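Local coordinates for protein alanine racemase (Corynebacterium glutamicum, PDB 2DY3) that belongs to the alanine racemase family and holds pyridoxal-5'-phosphate at the mouth of a TIM-type alpha/beta barrel, at residues 18-23 / 201-206; 27-32 / 211-216; 154-159 / 193-198. All coordinates share one frame; numbering follows the deposited sequence.

Contact 1. Residues 18-23 / 201-206; sequences RVLKQM and AFLTRS
F202 pushes the far edge of its ring at a backbone oxygen: CZ stands 3.7 Å from L20 O, which lies near the ring plane, so weakly positive ring hydrogens probably face the carbonyl oxygen. The contact belongs to the outer layer of a TIM-type alpha/beta barrel, where helix 10-24 and the short helix 199-202 pack without a hydrogen bond between the two segments. L20 also meets the same ring edge with a side-chain methyl, CD2 lying in the ring plane 3.7 Å from CE2. The ring reaches that far because CG of F202 stands anti to the backbone N (chi1 176°), which carries the ring across to helix 10-24. M23 closes on the ring from another direction: its CB is 3.7 Å from F202 CZ, and its sulfur makes an oblique Met-aromatic contact, SD being 5.5 Å from the F202 ring centroid and 46° off the normal. L203, the first residue to leave helical geometry, sends a methyl toward the same methionine, the two side chains crossing at about a right angle. At the turn, A201 O accepts from both T204 N and R205 N, and R205 is held in salt bridges to D171 and D207. Beyond the pair, H209 meets the F202 ring, while A218 and F219 pack on L20. The bend of M23 at its last torsion (chi3 74°) turns the terminal methyl to L203, where CE and CD2 sit only 3.4 Å apart, tighter than usual van der Waals contact.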
loop_
_atom_site.group_PDB
_atom_site.type_symbol
_atom_site.label_atom_id
_atom_site.label_comp_id
_atom_site.label_asym_id
_atom_site.label_seq_id
_atom_site.Cartn_x
_atom_site.Cartn_y
_atom_site.Cartn_z
ATOM N N ARG B 18 -9.596 -20.943 -16.630
ATOM C CA ARG B 18 -9.930 -22.162 -17.371
ATOM C C ARG B 18 -9.263 -23.384 -16.732
ATOM O O ARG B 18 -9.882 -24.439 -16.593
ATOM C CB ARG B 18 -9.484 -22.042 -18.832
ATOM C CG ARG B 18 -10.296 -21.058 -19.659
ATOM C CD ARG B 18 -9.713 -20.882 -21.060
ATOM N NE ARG B 18 -9.613 -22.144 -21.793
ATOM C CZ ARG B 18 -9.134 -22.257 -23.031
ATOM N NH1 ARG B 18 -8.709 -21.183 -23.686
ATOM N NH2 ARG B 18 -9.078 -23.447 -23.618
ATOM N N VAL B 19 -8.000 -23.237 -16.347
ATOM C CA VAL B 19 -7.264 -24.331 -15.720
ATOM C C VAL B 19 -7.872 -24.721 -14.373
ATOM O O VAL B 19 -7.866 -25.894 -13.992
ATOM C CB VAL B 19 -5.784 -23.954 -15.494
ATOM C CG1 VAL B 19 -5.112 -24.991 -14.609
ATOM C CG2 VAL B 19 -5.065 -23.859 -16.824
ATOM N N LEU B 20 -8.387 -23.736 -13.646
ATOM C CA LEU B 20 -8.992 -24.019 -12.353
ATOM C C LEU B 20 -10.376 -24.632 -12.549
ATOM O O LEU B 20 -10.793 -25.505 -11.785
ATOM C CB LEU B 20 -9.091 -22.742 -11.514
ATOM C CG LEU B 20 -7.763 -22.104 -11.100
ATOM C CD1 LEU B 20 -8.028 -20.876 -10.258
ATOM C CD2 LEU B 20 -6.926 -23.104 -10.317
ATOM N N LYS B 21 -11.084 -24.177 -13.577
ATOM C CA LYS B 21 -12.413 -24.695 -13.859
ATOM C C LYS B 21 -12.299 -26.177 -14.222
ATOM O O LYS B 21 -13.056 -27.009 -13.723
ATOM C CB LYS B 21 -13.062 -23.912 -15.008
ATOM C CG LYS B 21 -14.562 -24.140 -15.140
ATOM C CD LYS B 21 -15.284 -23.749 -13.854
ATOM C CE LYS B 21 -16.764 -24.108 -13.893
ATOM N NZ LYS B 21 -17.498 -23.347 -14.931
ATOM N N GLN B 22 -11.341 -26.513 -15.079
ATOM C CA GLN B 22 -11.161 -27.907 -15.460
ATOM C C GLN B 22 -10.847 -28.753 -14.224
ATOM O O GLN B 22 -11.402 -29.835 -14.051
ATOM C CB GLN B 22 -10.036 -28.047 -16.489
ATOM C CG GLN B 22 -9.892 -29.466 -17.033
ATOM C CD GLN B 22 -11.142 -29.940 -17.771
ATOM O OE1 GLN B 22 -11.274 -31.124 -18.103
ATOM N NE2 GLN B 22 -12.058 -29.014 -18.040
ATOM N N MET B 23 -9.969 -28.247 -13.364
ATOM C CA MET B 23 -9.581 -28.954 -12.143
ATOM C C MET B 23 -10.706 -29.120 -11.119
ATOM O O MET B 23 -10.680 -30.045 -10.306
ATOM C CB MET B 23 -8.416 -28.233 -11.460
ATOM C CG MET B 23 -7.097 -28.301 -12.205
ATOM S SD MET B 23 -5.802 -27.425 -11.310
ATOM C CE MET B 23 -5.482 -28.571 -9.969
ATOM N N ALA B 201 -4.975 -26.201 -0.627
ATOM C CA ALA B 201 -5.761 -27.415 -0.444
ATOM C C ALA B 201 -6.360 -27.895 -1.768
ATOM O O ALA B 201 -6.307 -29.083 -2.084
ATOM C CB ALA B 201 -6.873 -27.168 0.575
ATOM N N PHE B 202 -6.921 -26.966 -2.536
ATOM C CA PHE B 202 -7.533 -27.283 -3.825
ATOM C C PHE B 202 -6.560 -27.952 -4.788
ATOM O O PHE B 202 -6.910 -28.915 -5.467
ATOM C CB PHE B 202 -8.083 -26.009 -4.472
ATOM C CG PHE B 202 -8.643 -26.216 -5.857
ATOM C CD1 PHE B 202 -9.671 -27.119 -6.080
ATOM C CD2 PHE B 202 -8.159 -25.481 -6.929
ATOM C CE1 PHE B 202 -10.208 -27.287 -7.350
ATOM C CE2 PHE B 202 -8.689 -25.641 -8.200
ATOM C CZ PHE B 202 -9.717 -26.544 -8.411
ATOM N N LEU B 203 -5.340 -27.435 -4.852
ATOM C CA LEU B 203 -4.338 -27.982 -5.754
ATOM C C LEU B 203 -3.663 -29.245 -5.225
ATOM O O LEU B 203 -2.675 -29.693 -5.800
ATOM C CB LEU B 203 -3.264 -26.929 -6.057
ATOM C CG LEU B 203 -3.679 -25.644 -6.785
ATOM C CD1 LEU B 203 -2.463 -24.743 -6.956
ATOM C CD2 LEU B 203 -4.284 -25.979 -8.144
ATOM N N THR B 204 -4.183 -29.816 -4.140
ATOM C CA THR B 204 -3.583 -31.028 -3.578
ATOM C C THR B 204 -4.538 -31.972 -2.847
ATOM O O THR B 204 -4.159 -33.090 -2.504
ATOM C CB THR B 204 -2.438 -30.686 -2.604
ATOM O OG1 THR B 204 -1.836 -31.899 -2.134
ATOM C CG2 THR B 204 -2.968 -29.910 -1.410
ATOM N N ARG B 205 -5.766 -31.530 -2.604
ATOM C CA ARG B 205 -6.747 -32.355 -1.900
ATOM C C ARG B 205 -8.067 -32.403 -2.665
ATOM O O ARG B 205 -9.018 -31.693 -2.327
ATOM C CB ARG B 205 -6.998 -31.803 -0.490
ATOM C CG ARG B 205 -5.818 -31.923 0.459
ATOM C CD ARG B 205 -5.508 -33.377 0.761
ATOM N NE ARG B 205 -6.552 -34.024 1.553
ATOM C CZ ARG B 205 -6.710 -33.867 2.864
ATOM N NH1 ARG B 205 -5.890 -33.082 3.551
ATOM N NH2 ARG B 205 -7.687 -34.505 3.494
ATOM N N SER B 206 -8.124 -33.242 -3.694
ATOM C CA SER B 206 -9.335 -33.363 -4.491
ATOM C C SER B 206 -10.444 -34.002 -3.668
ATOM O O SER B 206 -11.625 -33.881 -3.995
ATOM C CB SER B 206 -9.069 -34.200 -5.742
ATOM O OG SER B 206 -10.237 -34.288 -6.540
#

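Contact 2. Residues 27-32 / 211-216. With PLP (pyridoxal-5'-phosphate), chain F.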
loop_
_atom_site.group_PDB
_atom_site.type_symbol
_atom_site.label_atom_id
_atom_site.label_comp_id
_atom_site.label_asym_id
_atom_site.label_seq_id
_atom_site.Cartn_x
_atom_site.Cartn_y
_atom_site.Cartn_z
ATOM N N ALA B 27 -17.576 -29.658 -9.063
ATOM C CA ALA B 27 -17.644 -28.682 -7.976
ATOM C C ALA B 27 -17.727 -27.264 -8.523
ATOM O O ALA B 27 -17.154 -26.959 -9.568
ATOM C CB ALA B 27 -16.424 -28.820 -7.071
ATOM N N LYS B 28 -18.444 -26.396 -7.818
ATOM C CA LYS B 28 -18.569 -25.008 -8.251
ATOM C C LYS B 28 -17.263 -24.272 -7.982
ATOM O O LYS B 28 -16.530 -24.617 -7.060
ATOM C CB LYS B 28 -19.729 -24.331 -7.522
ATOM C CG LYS B 28 -21.083 -24.938 -7.862
ATOM C CD LYS B 28 -22.215 -24.278 -7.093
ATOM C CE LYS B 28 -23.561 -24.877 -7.491
ATOM N NZ LYS B 28 -24.703 -24.253 -6.763
ATOM N N LEU B 29 -16.980 -23.260 -8.796
ATOM C CA LEU B 29 -15.755 -22.484 -8.664
ATOM C C LEU B 29 -16.008 -21.075 -8.138
ATOM O O LEU B 29 -16.540 -20.237 -8.854
ATOM C CB LEU B 29 -15.060 -22.372 -10.025
ATOM C CG LEU B 29 -13.533 -22.418 -10.169
ATOM C CD1 LEU B 29 -13.158 -21.639 -11.419
ATOM C CD2 LEU B 29 -12.828 -21.838 -8.961
ATOM N N MET B 30 -15.633 -20.822 -6.886
ATOM C CA MET B 30 -15.780 -19.488 -6.304
ATOM C C MET B 30 -14.422 -18.817 -6.405
ATOM O O MET B 30 -13.439 -19.317 -5.866
ATOM C CB MET B 30 -16.186 -19.551 -4.830
ATOM C CG MET B 30 -16.277 -18.166 -4.177
ATOM S SD MET B 30 -16.757 -18.197 -2.430
ATOM C CE MET B 30 -18.558 -18.036 -2.607
ATOM N N ALA B 31 -14.367 -17.689 -7.096
ATOM C CA ALA B 31 -13.109 -16.967 -7.254
ATOM C C ALA B 31 -12.928 -15.945 -6.137
ATOM O O ALA B 31 -13.736 -15.028 -5.985
ATOM C CB ALA B 31 -13.077 -16.265 -8.613
ATOM N N VAL B 32 -11.867 -16.097 -5.353
ATOM C CA VAL B 32 -11.627 -15.150 -4.270
ATOM C C VAL B 32 -10.896 -13.932 -4.817
ATOM O O VAL B 32 -9.722 -14.009 -5.176
ATOM C CB VAL B 32 -10.806 -15.790 -3.125
ATOM C CG1 VAL B 32 -10.513 -14.751 -2.046
ATOM C CG2 VAL B 32 -11.580 -16.953 -2.532
ATOM N N GLU B 211 -18.914 -29.350 -2.494
ATOM C CA GLU B 211 -19.735 -28.797 -3.574
ATOM C C GLU B 211 -19.107 -27.568 -4.218
ATOM O O GLU B 211 -19.486 -27.163 -5.320
ATOM C CB GLU B 211 -21.129 -28.416 -3.068
ATOM C CG GLU B 211 -22.000 -29.566 -2.571
ATOM C CD GLU B 211 -21.638 -30.011 -1.166
ATOM O OE1 GLU B 211 -21.007 -29.220 -0.432
ATOM O OE2 GLU B 211 -22.002 -31.146 -0.792
ATOM N N MET B 212 -18.145 -26.967 -3.528
ATOM C CA MET B 212 -17.510 -25.767 -4.047
ATOM C C MET B 212 -16.110 -25.584 -3.479
ATOM O O MET B 212 -15.835 -25.976 -2.346
ATOM C CB MET B 212 -18.383 -24.549 -3.707
ATOM C CG MET B 212 -17.945 -23.210 -4.318
ATOM S SD MET B 212 -19.116 -21.864 -3.920
ATOM C CE MET B 212 -20.060 -21.778 -5.411
ATOM N N VAL B 213 -15.230 -25.001 -4.289
ATOM C CA VAL B 213 -13.859 -24.719 -3.886
ATOM C C VAL B 213 -13.686 -23.209 -4.055
ATOM O O VAL B 213 -14.317 -22.607 -4.924
ATOM C CB VAL B 213 -12.840 -25.476 -4.778
ATOM C CG1 VAL B 213 -13.092 -26.978 -4.688
ATOM C CG2 VAL B 213 -12.952 -25.010 -6.224
ATOM N N ARG B 214 -12.851 -22.589 -3.226
ATOM C CA ARG B 214 -12.658 -21.149 -3.326
ATOM C C ARG B 214 -11.212 -20.709 -3.342
ATOM O O ARG B 214 -10.693 -20.192 -2.353
ATOM C CB ARG B 214 -13.396 -20.419 -2.198
ATOM C CG ARG B 214 -13.072 -20.892 -0.805
ATOM C CD ARG B 214 -13.571 -19.892 0.236
ATOM N NE ARG B 214 -13.440 -20.389 1.606
ATOM C CZ ARG B 214 -12.340 -20.943 2.113
ATOM N NH1 ARG B 214 -11.250 -21.094 1.371
ATOM N NH2 ARG B 214 -12.315 -21.322 3.379
ATOM N N PRO B 215 -10.538 -20.904 -4.479
ATOM C CA PRO B 215 -9.140 -20.500 -4.571
ATOM C C PRO B 215 -9.018 -19.033 -4.961
ATOM O O PRO B 215 -9.879 -18.483 -5.656
ATOM C CB PRO B 215 -8.586 -21.434 -5.641
ATOM C CG PRO B 215 -9.746 -21.590 -6.572
ATOM C CD PRO B 215 -10.942 -21.712 -5.645
ATOM N N GLY B 216 -7.955 -18.400 -4.488
ATOM C CA GLY B 216 -7.719 -17.014 -4.832
ATOM C C GLY B 216 -6.409 -16.930 -5.592
ATOM O O GLY B 216 -6.380 -16.724 -6.809
HETATM N N1 PLP F . -11.143 -18.211 1.619
HETATM C C2 PLP F . -11.058 -17.222 2.603
HETATM C C2A PLP F . -12.051 -17.229 3.754
HETATM C C3 PLP F . -10.039 -16.245 2.503
HETATM O O3 PLP F . -9.931 -15.264 3.467
HETATM C C4 PLP F . -9.128 -16.282 1.402
HETATM C C4A PLP F . -7.971 -15.260 1.258
HETATM C C5 PLP F . -9.254 -17.331 0.425
HETATM C C6 PLP F . -10.262 -18.272 0.551
HETATM C C5A PLP F . -8.326 -17.463 -0.745
HETATM O O4P PLP F . -7.157 -18.187 -0.386
HETATM P P PLP F . -5.913 -18.539 -1.367
HETATM O O1P PLP F . -5.421 -17.302 -1.963
HETATM O O2P PLP F . -4.964 -19.147 -0.435
HETATM O O3P PLP F . -6.510 -19.462 -2.358
#
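R214, packed beside M30, carries its guanidinium to pyridoxal-5'-phosphate, whose N1 and C2 lie over one face of that flat group; C2 is above its centre. NH1 of R214 comes within 2.9 Å of PLP N1, and so positive a neighbour would probably disfavour a proton on that nitrogen. V32 meets PLP with both methyls, CG2 standing 3.6 Å from PLP C6 and CG1 reaching C5A. The ring of P215 turns its CG and CD to the L29 methyl CD2, the side chains crossing at about a right angle. K28 and M212 pack on one side of the sheet, L29 and V213 on the other. M212 bends at its last torsion, and its CE presses on K28 CB at 3.3 Å, a tight fit, while its sulfur touches M30 CB. Four backbone bonds join the two segments: K28 N to E211 O (2.8 Å), V213 N to K28 O, M30 N to V213 O and V32 N to P215 O, the last with its donor above the carbonyl plane. Just past it, G216 N gives a bond of 2.8 Å to PLP O3P, and S199 N and L217 N also bind PLP. Two neighbouring parallel strands ending in a phosphate-gripping loop are typical of the TIM-type barrel with its PLP site at the carboxyl ends of the strands.

Contact 3. Residues 154-159 / 193-198. With PLP (pyridoxal-5'-phosphate), chain F.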
loop_
_atom_site.group_PDB
_atom_site.type_symbol
_atom_site.label_atom_id
_atom_site.label_comp_id
_atom_site.label_asym_id
_atom_site.label_seq_id
_atom_site.Cartn_x
_atom_site.Cartn_y
_atom_site.Cartn_z
ATOM N N GLY B 154 -25.287 -23.051 3.059
ATOM C CA GLY B 154 -24.263 -24.015 3.420
ATOM C C GLY B 154 -23.337 -23.469 4.493
ATOM O O GLY B 154 -23.648 -22.469 5.145
ATOM N N MET B 155 -22.206 -24.140 4.692
ATOM C CA MET B 155 -21.209 -23.703 5.665
ATOM C C MET B 155 -19.816 -23.885 5.075
ATOM O O MET B 155 -19.616 -24.624 4.106
ATOM C CB MET B 155 -21.329 -24.476 6.989
ATOM C CG MET B 155 -21.279 -25.990 6.877
ATOM S SD MET B 155 -21.112 -26.763 8.509
ATOM C CE MET B 155 -22.677 -26.375 9.242
ATOM N N PHE B 156 -18.849 -23.192 5.653
ATOM C CA PHE B 156 -17.491 -23.278 5.160
ATOM C C PHE B 156 -16.534 -23.011 6.302
ATOM O O PHE B 156 -16.913 -22.447 7.325
ATOM C CB PHE B 156 -17.259 -22.239 4.053
ATOM C CG PHE B 156 -17.279 -20.816 4.546
ATOM C CD1 PHE B 156 -18.456 -20.231 4.977
ATOM C CD2 PHE B 156 -16.114 -20.071 4.589
ATOM C CE1 PHE B 156 -18.470 -18.923 5.440
ATOM C CE2 PHE B 156 -16.119 -18.769 5.052
ATOM C CZ PHE B 156 -17.300 -18.193 5.478
ATOM N N THR B 157 -15.295 -23.442 6.128
ATOM C CA THR B 157 -14.280 -23.196 7.123
ATOM C C THR B 157 -13.053 -22.831 6.314
ATOM O O THR B 157 -12.953 -23.150 5.129
ATOM C CB THR B 157 -14.007 -24.434 8.006
ATOM O OG1 THR B 157 -13.380 -24.013 9.225
ATOM C CG2 THR B 157 -13.097 -25.425 7.286
ATOM N N HIS B 158 -12.126 -22.128 6.934
ATOM C CA HIS B 158 -10.947 -21.735 6.210
ATOM C C HIS B 158 -9.789 -22.562 6.715
ATOM O O HIS B 158 -9.291 -22.341 7.815
ATOM C CB HIS B 158 -10.687 -20.246 6.421
ATOM C CG HIS B 158 -9.602 -19.686 5.554
ATOM N ND1 HIS B 158 -9.500 -19.970 4.208
ATOM C CD2 HIS B 158 -8.593 -18.827 5.834
ATOM C CE1 HIS B 158 -8.475 -19.309 3.699
ATOM N NE2 HIS B 158 -7.909 -18.608 4.664
ATOM N N LEU B 159 -9.393 -23.561 5.942
ATOM C CA LEU B 159 -8.259 -24.350 6.370
ATOM C C LEU B 159 -7.154 -23.337 6.512
ATOM O O LEU B 159 -6.576 -22.952 5.499
ATOM C CB LEU B 159 -7.813 -25.337 5.298
ATOM C CG LEU B 159 -8.595 -26.625 5.153
ATOM C CD1 LEU B 159 -8.751 -27.186 6.545
ATOM C CD2 LEU B 159 -9.943 -26.390 4.508
ATOM N N VAL B 193 -24.583 -26.288 -0.260
ATOM C CA VAL B 193 -23.278 -25.989 -0.830
ATOM C C VAL B 193 -22.251 -25.607 0.225
ATOM O O VAL B 193 -22.339 -24.547 0.848
ATOM C CB VAL B 193 -23.407 -24.855 -1.872
ATOM C CG1 VAL B 193 -22.070 -24.588 -2.534
ATOM C CG2 VAL B 193 -24.456 -25.243 -2.910
ATOM N N ASN B 194 -21.270 -26.482 0.416
ATOM C CA ASN B 194 -20.237 -26.252 1.409
ATOM C C ASN B 194 -18.870 -26.183 0.744
ATOM O O ASN B 194 -18.674 -26.711 -0.351
ATOM C CB ASN B 194 -20.264 -27.369 2.455
ATOM C CG ASN B 194 -21.647 -27.570 3.062
ATOM O OD1 ASN B 194 -22.225 -26.647 3.638
ATOM N ND2 ASN B 194 -22.185 -28.786 2.935
ATOM N N HIS B 195 -17.930 -25.522 1.411
ATOM C CA HIS B 195 -16.580 -25.373 0.887
ATOM C C HIS B 195 -15.526 -25.138 1.963
ATOM O O HIS B 195 -15.805 -24.561 3.006
ATOM C CB HIS B 195 -16.543 -24.242 -0.144
ATOM C CG HIS B 195 -17.322 -23.025 0.249
ATOM N ND1 HIS B 195 -16.724 -21.883 0.737
ATOM C CD2 HIS B 195 -18.647 -22.751 0.172
ATOM C CE1 HIS B 195 -17.644 -20.955 0.938
ATOM N NE2 HIS B 195 -18.820 -21.456 0.602
ATOM N N VAL B 196 -14.312 -25.610 1.695
ATOM C CA VAL B 196 -13.198 -25.460 2.623
ATOM C C VAL B 196 -11.883 -25.201 1.889
ATOM O O VAL B 196 -10.954 -24.643 2.455
ATOM C CB VAL B 196 -13.008 -26.736 3.481
ATOM C CG1 VAL B 196 -14.277 -27.041 4.269
ATOM C CG2 VAL B 196 -12.640 -27.918 2.584
ATOM N N CYS B 197 -11.822 -25.590 0.621
ATOM C CA CYS B 197 -10.604 -25.463 -0.177
ATOM C C CYS B 197 -10.130 -24.108 -0.704
ATOM O O CYS B 197 -10.798 -23.467 -1.514
ATOM C CB CYS B 197 -10.666 -26.441 -1.358
ATOM S SG CYS B 197 -10.357 -28.169 -0.906
ATOM N N ASN B 198 -8.959 -23.690 -0.234
ATOM C CA ASN B 198 -8.329 -22.457 -0.699
ATOM C C ASN B 198 -7.329 -22.993 -1.735
ATOM O O ASN B 198 -7.297 -24.199 -1.965
ATOM C CB ASN B 198 -7.615 -21.749 0.459
ATOM C CG ASN B 198 -6.566 -22.620 1.121
ATOM O OD1 ASN B 198 -6.522 -23.834 0.916
ATOM N ND2 ASN B 198 -5.718 -22.001 1.932
HETATM N N1 PLP F . -11.143 -18.211 1.619
HETATM C C2 PLP F . -11.058 -17.222 2.603
HETATM C C2A PLP F . -12.051 -17.229 3.754
HETATM C C3 PLP F . -10.039 -16.245 2.503
HETATM O O3 PLP F . -9.931 -15.264 3.467
HETATM C C4 PLP F . -9.128 -16.282 1.402
HETATM C C4A PLP F . -7.971 -15.260 1.258
HETATM C C5 PLP F . -9.254 -17.331 0.425
HETATM C C6 PLP F . -10.262 -18.272 0.551
HETATM C C5A PLP F . -8.326 -17.463 -0.745
HETATM O O4P PLP F . -7.157 -18.187 -0.386
HETATM P P PLP F . -5.913 -18.539 -1.367
HETATM O O1P PLP F . -5.421 -17.302 -1.963
HETATM O O2P PLP F . -4.964 -19.147 -0.435
HETATM O O3P PLP F . -6.510 -19.462 -2.358
HETATM O O HOH W 1 -9.140 -22.964 3.422
#
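M155 N gives its hydrogen to the side-chain oxygen of N194 at 2.7 Å from OD1, approaching in the plane of the amide carbonyl. N194 stands with CG anti to its carbonyl carbon (chi1 -53°), which turns the amide to the neighbouring strand; its own backbone N is bonded to E211 OE1. Backbone pairing is looser: H195 N to M155 O and T157 N to H195 O are both weak bonds, bridging F156 with H195. A water links the two segments, donating to V196 O (2.7 Å) and, more distantly, to L159 O. The T157 hydroxyl is held by S125 and by I123 O. Here strand 150-156 of the TIM-type barrel runs alongside the 193-198 loop, nearly in the same direction, and at H158 and N198 both segments line the PLP pocket. F156 CB sits over one face of the H195 imidazole, a CH-pi contact with CB 3.6 Å from the ring centroid; the two rings are nearly parallel (17°) but slid so far apart that they barely overlap. Methyls of T157 and V196 meet, CG2 to CG1 at 3.6 Å. The H158 ring lays one face on pyridoxal-5'-phosphate, with PLP C2 offset toward its rim and 3.5 Å from CE1. Nearby, N198 caps helix 199-202 by bonding its OD1 to A201 N, while its CB packs obliquely against the H158 ring.

In the fold
Along the chain the segments come as 18-23, 27-32, 154-159, 193-198, 201-206 and 211-216, so contact 3 is nested inside the loops closed by contacts 1 and 2, whose own segments alternate. The centre of contact 2 lies about 9 Å from those of contacts 1 and 3, which are about 15 Å apart. Helix 10-24 leads into strand 28-32, and helix 199-202 is followed by strand 212-213. F202 and L20 of contact 1 pack on V213 and P215 of contact 2, while R214 N meets C197 O of contact 3. The 193-198 loop thereby links the two outermost strands of the parallel sheet, 150-156 and 212-213, consistent with closure of the barrel, at whose mouth pyridoxal-5'-phosphate is bound.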